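PDB 1YHF: hypothetical protein SPy1581 from Streptococcus pyogenes, which is of unknown function but carries a cupin type-2 domain, a small beta-barrel fold that in many relatives holds a metal or a small ligand. Local coordinates for residues 15-18 with 19-22; 23-27 with 28-32. One frame throughout, in Å; residues are numbered along the deposited sequence.

Interaction 1 of 2, residues 15-18 with 19-22; sequences VLDL and TQEV
A chi1 of 176° turns the Asp17 carboxylate away from the residue's own N, and OG1 of Thr19 sits between its own N and carbonyl carbon (chi1 67°), so that carboxylate and hydroxyl meet at the start of helix 18-21. Asp17 OD1 accepts a hydrogen bond from Thr19 OG1 at 2.7 Å and another from Thr19 N at 3.0 Å. Both donors approach from above the carboxylate, on one face. The N-H bond identifies Asp17 as the N-cap. Gln20 CG passes 3.6 Å from Asp17 OD2, and the bend at chi2 returns NE2 to Thr19 OG1, a bond of 3.3 Å. Beneath the side chains, Gln20 N binds Asp17 O at 2.8 Å and Glu21 N binds Leu18 O at 3.0 Å; the i to i+4 bonds Glu21 N to Asp17 O and Val22 N to Leu18 O are weak, so the turn is only loosely bonded. Glu21, also bent, crosses Leu16 at about a right angle, with OE2 3.5 Å from Leu16 CD2. Leu18 and Thr19 pack on Leu67 of strand 61-68. Two donors on one oxygen probably favour an ionised Asp17, whose charge would suit the N-H groups at the helix start, though so short a helix can have only a small dipole.

Interaction 2 of 2, residues 23-27 with 28-32; sequences MIEQD and QMLSR
Glu25 and Gln28 are the end residues of a type II beta turn, closed by Gln28 N to Glu25 O at 3.1 Å, which brings the chain round into strand 29-37 of the cupin barrel. Asp27 has positive phi (56°), the conformation that the third position of such a turn calls for. The Gln28 side chain adds a second closure. Its CG lies beside the backbone N, anti to the carbonyl carbon (chi1 -74°), and the chain runs extended beyond it, carrying the amide back over the turn to Gln26. There NE2 donates to Gln26 O at 2.9 Å with an N-H...O angle of 167°; the acceptor lies in the amide plane, a geometry that probably restrains rotation of the amide. Glu25 CB lies 3.6 Å from Leu30 CD1, while a bend at chi2 leads the Glu25 carboxylate away. The other methyl, Leu30 CD2, rests 3.6 Å from Met23 O, which accepts a hydrogen bond from Ser46 OG on the adjacent strand 40-47. Asp48 OD2 accepts from Asp27 N, tying the turn to the residue just past the end of that strand. A water bridges the two arms, accepting from Glu25 N at 2.8 Å and donating to Gln28 O at 3.0 Å.

Interactions 1 and 2 follow in series along the chain, their centres about 13 Å apart: the short helix 18-21 ends, residues 23-28 turn back, and strand 29-37 passes beside the helix end. The evidence for direct contact is a probable hydrogen bond of 2.6 Å from Arg32 NH2 to Glu21 O, backed by Val22 CG2 against Arg32 CB at 3.5 Å. Arg32 NH1 also binds Asn9 O, so one guanidinium group joins the N-terminal segment to the end of the helix. Val22 packs further on Val44 and Ser46 of strand 40-47, against the five-stranded sheet. Both contacts lie at the surface, with their centres about 14 and 12 Å from the centre of the chain.

Interaction 1 of 2, residues 15-18 with 19-22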
loop_
_atom_site.group_PDB
_atom_site.type_symbol
_atom_site.label_atom_id
_atom_site.label_comp_id
_atom_site.label_asym_id
_atom_site.label_seq_id
_atom_site.Cartn_x
_atom_site.Cartn_y
_atom_site.Cartn_z
ATOM N N VAL A 15 -0.147 -18.322 10.628
ATOM C CA VAL A 15 -0.618 -17.065 11.231
ATOM C C VAL A 15 0.531 -16.044 11.218
ATOM O O VAL A 15 1.622 -16.303 11.751
ATOM C CB VAL A 15 -1.172 -17.226 12.668
ATOM C CG1 VAL A 15 -1.639 -15.871 13.189
ATOM C CG2 VAL A 15 -2.334 -18.224 12.720
ATOM N N LEU A 16 0.265 -14.897 10.601
ATOM C CA LEU A 16 1.276 -13.866 10.357
ATOM C C LEU A 16 0.792 -12.527 10.897
ATOM O O LEU A 16 -0.407 -12.337 11.145
ATOM C CB LEU A 16 1.539 -13.703 8.855
ATOM C CG LEU A 16 1.849 -14.930 8.000
ATOM C CD1 LEU A 16 1.678 -14.598 6.543
ATOM C CD2 LEU A 16 3.247 -15.426 8.296
ATOM N N ASP A 17 1.753 -11.627 11.088
ATOM C CA ASP A 17 1.502 -10.226 11.368
ATOM C C ASP A 17 2.120 -9.457 10.207
ATOM O O ASP A 17 3.350 -9.446 10.056
ATOM C CB ASP A 17 2.168 -9.864 12.693
ATOM C CG ASP A 17 2.061 -8.399 13.037
ATOM O OD1 ASP A 17 1.605 -7.568 12.212
ATOM O OD2 ASP A 17 2.456 -8.078 14.169
ATOM N N LEU A 18 1.278 -8.828 9.379
ATOM C CA LEU A 18 1.776 -8.104 8.200
ATOM C C LEU A 18 2.812 -7.016 8.516
ATOM O O LEU A 18 3.688 -6.756 7.705
ATOM C CB LEU A 18 0.629 -7.535 7.340
ATOM C CG LEU A 18 -0.332 -8.504 6.631
ATOM C CD1 LEU A 18 -1.446 -7.712 5.950
ATOM C CD2 LEU A 18 0.366 -9.422 5.591
ATOM N N THR A 19 2.704 -6.383 9.685
ATOM C CA THR A 19 3.699 -5.377 10.111
ATOM C C THR A 19 5.059 -6.009 10.435
ATOM O O THR A 19 6.057 -5.295 10.583
ATOM C CB THR A 19 3.233 -4.508 11.331
ATOM O OG1 THR A 19 3.125 -5.320 12.511
ATOM C CG2 THR A 19 1.912 -3.838 11.042
ATOM N N GLN A 20 5.094 -7.334 10.559
ATOM C CA GLN A 20 6.370 -8.036 10.694
ATOM C C GLN A 20 6.888 -8.539 9.355
ATOM O O GLN A 20 8.060 -8.870 9.246
ATOM C CB GLN A 20 6.300 -9.208 11.692
ATOM C CG GLN A 20 5.799 -8.853 13.090
ATOM C CD GLN A 20 6.531 -7.683 13.741
ATOM O OE1 GLN A 20 7.721 -7.783 14.072
ATOM N NE2 GLN A 20 5.809 -6.564 13.952
ATOM N N GLU A 21 6.018 -8.599 8.350
ATOM C CA GLU A 21 6.388 -9.100 7.032
ATOM C C GLU A 21 7.139 -8.044 6.231
ATOM O O GLU A 21 7.880 -8.388 5.311
ATOM C CB GLU A 21 5.158 -9.568 6.236
ATOM C CG GLU A 21 4.433 -10.792 6.810
ATOM C CD GLU A 21 5.246 -12.072 6.739
ATOM O OE1 GLU A 21 5.668 -12.474 5.631
ATOM O OE2 GLU A 21 5.448 -12.692 7.806
ATOM N N VAL A 22 6.918 -6.768 6.560
ATOM C CA VAL A 22 7.599 -5.650 5.906
ATOM C C VAL A 22 8.062 -4.646 6.966
ATOM O O VAL A 22 7.309 -3.761 7.386
ATOM C CB VAL A 22 6.729 -4.967 4.795
ATOM C CG1 VAL A 22 7.568 -4.014 3.989
ATOM C CG2 VAL A 22 6.187 -5.998 3.830
#

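Interaction 2 of 2, residues 23-27 with 28-32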
loop_
_atom_site.group_PDB
_atom_site.type_symbol
_atom_site.label_atom_id
_atom_site.label_comp_id
_atom_site.label_asym_id
_atom_site.label_seq_id
_atom_site.Cartn_x
_atom_site.Cartn_y
_atom_site.Cartn_z
HETATM N N MSE A 23 9.304 -4.828 7.417
HETATM C CA MSE A 23 9.869 -4.011 8.479
HETATM C C MSE A 23 10.133 -2.577 8.006
HETATM O O MSE A 23 10.312 -2.329 6.815
HETATM C CB MSE A 23 11.142 -4.674 9.025
HETATM C CG MSE A 23 10.889 -6.123 9.525
HETATM SE SE MSE A 23 9.810 -6.122 11.164
HETATM C CE MSE A 23 11.279 -5.760 12.374
ATOM N N ILE A 24 10.099 -1.627 8.936
ATOM C CA ILE A 24 10.440 -0.241 8.617
ATOM C C ILE A 24 11.965 -0.132 8.614
ATOM O O ILE A 24 12.609 -0.527 9.587
ATOM C CB ILE A 24 9.828 0.749 9.643
ATOM C CG1 ILE A 24 8.301 0.787 9.509
ATOM C CG2 ILE A 24 10.435 2.132 9.462
ATOM C CD1 ILE A 24 7.556 1.303 10.731
ATOM N N GLU A 25 12.558 0.364 7.531
ATOM C CA GLU A 25 14.024 0.486 7.504
ATOM C C GLU A 25 14.456 1.929 7.321
ATOM O O GLU A 25 13.869 2.658 6.510
ATOM C CB GLU A 25 14.668 -0.390 6.413
ATOM C CG GLU A 25 14.265 -1.883 6.402
ATOM C CD GLU A 25 14.826 -2.679 7.579
ATOM O OE1 GLU A 25 15.792 -2.213 8.222
ATOM O OE2 GLU A 25 14.275 -3.765 7.870
ATOM N N GLN A 26 15.506 2.320 8.050
ATOM C CA GLN A 26 16.005 3.695 8.072
ATOM C C GLN A 26 16.175 4.237 6.661
ATOM O O GLN A 26 16.862 3.622 5.833
ATOM C CB GLN A 26 17.339 3.811 8.849
ATOM C CG GLN A 26 17.250 3.506 10.360
ATOM C CD GLN A 26 18.505 3.940 11.146
ATOM O OE1 GLN A 26 19.093 5.014 10.885
ATOM N NE2 GLN A 26 18.905 3.113 12.129
ATOM N N ASP A 27 15.517 5.368 6.404
ATOM C CA ASP A 27 15.594 6.119 5.134
ATOM C C ASP A 27 15.235 5.343 3.850
ATOM O O ASP A 27 15.707 5.680 2.752
ATOM C CB ASP A 27 16.973 6.773 4.996
ATOM C CG ASP A 27 17.262 7.734 6.120
ATOM O OD1 ASP A 27 16.302 8.369 6.607
ATOM O OD2 ASP A 27 18.437 7.830 6.524
ATOM N N GLN A 28 14.387 4.325 4.001
ATOM C CA GLN A 28 14.076 3.404 2.918
ATOM C C GLN A 28 12.603 3.085 2.847
ATOM O O GLN A 28 11.836 3.399 3.768
ATOM C CB GLN A 28 14.855 2.089 3.086
ATOM C CG GLN A 28 16.328 2.227 2.742
ATOM C CD GLN A 28 17.143 1.070 3.262
ATOM O OE1 GLN A 28 17.445 0.129 2.522
ATOM N NE2 GLN A 28 17.499 1.124 4.537
HETATM N N MSE A 29 12.237 2.471 1.728
HETATM C CA MSE A 29 10.897 1.992 1.448
HETATM C C MSE A 29 11.052 0.541 1.049
HETATM O O MSE A 29 11.948 0.189 0.274
HETATM C CB MSE A 29 10.263 2.784 0.311
HETATM C CG MSE A 29 8.857 2.298 -0.020
HETATM SE SE MSE A 29 7.902 3.417 -1.302
HETATM C CE MSE A 29 8.870 2.860 -2.932
ATOM N N LEU A 30 10.175 -0.298 1.599
ATOM C CA LEU A 30 10.201 -1.735 1.370
ATOM C C LEU A 30 8.843 -2.190 0.924
ATOM O O LEU A 30 7.814 -1.650 1.342
ATOM C CB LEU A 30 10.537 -2.508 2.652
ATOM C CG LEU A 30 11.954 -2.766 3.111
ATOM C CD1 LEU A 30 12.566 -1.524 3.749
ATOM C CD2 LEU A 30 11.990 -3.950 4.104
ATOM N N SER A 31 8.845 -3.212 0.079
ATOM C CA SER A 31 7.612 -3.765 -0.376
ATOM C C SER A 31 7.674 -5.254 -0.509
ATOM O O SER A 31 8.726 -5.834 -0.817
ATOM C CB SER A 31 7.123 -3.062 -1.671
ATOM O OG SER A 31 7.910 -3.374 -2.802
ATOM N N ARG A 32 6.530 -5.863 -0.229
ATOM C CA ARG A 32 6.312 -7.250 -0.451
ATOM C C ARG A 32 5.112 -7.320 -1.361
ATOM O O ARG A 32 3.989 -6.977 -0.954
ATOM C CB ARG A 32 6.032 -7.942 0.879
ATOM C CG ARG A 32 6.069 -9.439 0.789
ATOM C CD ARG A 32 5.818 -10.035 2.162
ATOM N NE ARG A 32 6.958 -9.893 3.082
ATOM C CZ ARG A 32 7.855 -10.842 3.342
ATOM N NH1 ARG A 32 7.820 -12.031 2.711
ATOM N NH2 ARG A 32 8.804 -10.593 4.238
HETATM O O HOH W 1 10.766 1.246 5.573
#